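PDB 7LQX: glycosyl hydrolase BlGH5_18 from Bifidobacterium longum subsp. infantis, which probably hydrolyses glycosidic bonds in N-glycans, as a member of subfamily 18 of glycoside hydrolase family 5. Local coordinates for residues Gln352-Arg355 against Asp356-Ala359. Numbering follows the deposited sequence. Where two conformers were deposited one is given.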
loop_
_atom_site.group_PDB
_atom_site.type_symbol
_atom_site.label_atom_id
_atom_site.label_comp_id
_atom_site.label_asym_id
_atom_site.label_seq_id
_atom_site.Cartn_x
_atom_site.Cartn_y
_atom_site.Cartn_z
ATOM N N GLN A 352 15.921 -0.586 -36.469
ATOM C CA GLN A 352 16.555 -0.063 -37.672
ATOM C C GLN A 352 15.906 -0.632 -38.929
ATOM O O GLN A 352 15.749 0.078 -39.930
ATOM C CB GLN A 352 18.053 -0.374 -37.645
ATOM C CG GLN A 352 18.851 0.399 -38.690
ATOM C CD GLN A 352 19.123 1.838 -38.275
ATOM O OE1 GLN A 352 19.041 2.184 -37.094
ATOM N NE2 GLN A 352 19.451 2.683 -39.246
ATOM N N GLU A 353 15.520 -1.909 -38.903
ATOM C CA GLU A 353 14.936 -2.531 -40.087
ATOM C C GLU A 353 13.510 -2.051 -40.342
ATOM O O GLU A 353 13.101 -1.905 -41.501
ATOM C CB GLU A 353 14.956 -4.055 -39.931
ATOM C CG GLU A 353 14.413 -4.816 -41.127
ATOM C CD GLU A 353 14.575 -6.320 -40.988
ATOM O OE1 GLU A 353 14.028 -7.057 -41.836
ATOM O OE2 GLU A 353 15.248 -6.765 -40.033
ATOM N N TYR A 354 12.732 -1.805 -39.285
ATOM C CA TYR A 354 11.296 -1.618 -39.437
ATOM C C TYR A 354 10.792 -0.199 -39.216
ATOM O O TYR A 354 9.674 0.101 -39.643
ATOM C CB TYR A 354 10.515 -2.583 -38.521
ATOM C CG TYR A 354 10.550 -3.995 -39.042
ATOM C CD1 TYR A 354 9.655 -4.427 -40.009
ATOM C CD2 TYR A 354 11.507 -4.888 -38.600
ATOM C CE1 TYR A 354 9.716 -5.716 -40.509
ATOM C CE2 TYR A 354 11.570 -6.173 -39.096
ATOM C CZ TYR A 354 10.667 -6.583 -40.045
ATOM O OH TYR A 354 10.724 -7.861 -40.541
ATOM N N ARG A 355 11.571 0.692 -38.599
ATOM C CA ARG A 355 10.980 1.974 -38.222
ATOM C C ARG A 355 10.501 2.764 -39.436
ATOM O O ARG A 355 9.509 3.496 -39.342
ATOM C CB ARG A 355 11.922 2.826 -37.367
ATOM C CG ARG A 355 13.169 3.344 -38.029
ATOM C CD ARG A 355 13.866 4.399 -37.141
ATOM N NE ARG A 355 14.504 3.842 -35.950
ATOM C CZ ARG A 355 15.739 3.345 -35.933
ATOM N NH1 ARG A 355 16.456 3.323 -37.049
ATOM N NH2 ARG A 355 16.258 2.867 -34.809
ATOM N N ASP A 356 11.185 2.634 -40.575
ATOM C CA ASP A 356 10.838 3.372 -41.782
ATOM C C ASP A 356 10.304 2.482 -42.893
ATOM O O ASP A 356 10.109 2.960 -44.014
ATOM C CB ASP A 356 12.051 4.147 -42.304
ATOM C CG ASP A 356 12.639 5.060 -41.265
ATOM O OD1 ASP A 356 11.854 5.731 -40.562
ATOM O OD2 ASP A 356 13.881 5.093 -41.141
ATOM N N LYS A 357 10.041 1.223 -42.613
ATOM C CA LYS A 357 9.592 0.311 -43.660
ATOM C C LYS A 357 8.112 0.541 -43.955
ATOM O O LYS A 357 7.313 0.707 -43.032
ATOM C CB LYS A 357 9.797 -1.135 -43.207
ATOM C CG LYS A 357 9.530 -2.167 -44.295
ATOM C CD LYS A 357 9.671 -3.602 -43.775
ATOM C CE LYS A 357 11.085 -3.906 -43.298
ATOM N NZ LYS A 357 12.103 -3.741 -44.373
ATOM N N PRO A 358 7.711 0.555 -45.226
ATOM C CA PRO A 358 6.284 0.696 -45.528
ATOM C C PRO A 358 5.462 -0.374 -44.824
ATOM O O PRO A 358 5.886 -1.523 -44.690
ATOM C CB PRO A 358 6.225 0.548 -47.051
ATOM C CG PRO A 358 7.574 1.018 -47.519
ATOM C CD PRO A 358 8.532 0.514 -46.456
ATOM N N ALA A 359 4.284 0.024 -44.352
ATOM C CA ALA A 359 3.382 -0.914 -43.704
ATOM C C ALA A 359 3.004 -2.051 -44.642
ATOM O O ALA A 359 2.906 -1.880 -45.864
ATOM C CB ALA A 359 2.108 -0.196 -43.262
HETATM O O HOH W 1 13.424 1.083 -41.482
HETATM O O HOH W 2 16.055 3.001 -40.110
HETATM O O HOH W 3 13.243 -1.045 -44.232
HETATM O O HOH W 4 7.084 -0.434 -40.690
#
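Lys357, in one of its two conformers, lays its CE methylene obliquely against the Tyr354 ring, 3.6 Å from CE1, while its ammonium nitrogen stands 5.3 Å from the ring centroid, at most a weak cation-pi attraction. The guanidinium of Arg355 has the backbone N of Gln352 over one face, near the rim, and the Gln352 amide carbon CD at its edge. In that plane NH1 gives Gln352 OE1 a nearly straight 2.8 Å hydrogen bond, meeting the oxygen from above the carbonyl plane. CG of Arg355 sits between its backbone N and carbonyl carbon (chi1 67°), and the bend at chi3 turns the guanidinium back along the helix; CG still passes 3.6 Å from Asp356 OD2. One water joins NH1 to Asp356 OD2 and Gln352 O. Shortening Arg355 to an alanine would probably take the guanidinium donor from Gln352 OE1 and Gly59 O and the NH1 link from this water. Lys357, bent at chi3 and chi4, brings NZ to a second water shared with Glu353 O; Glu353 OE1, 4.6 Å from NZ, lies beyond salt-bridge range. Lys357 N bonds Tyr354 O at 3.2 Å, closing a type I beta turn through which helix 342-354, packed by Tyr354 and Arg355 against strand 25-29 of the family's (beta/alpha)8 barrel, passes into the loop before strand 365-369.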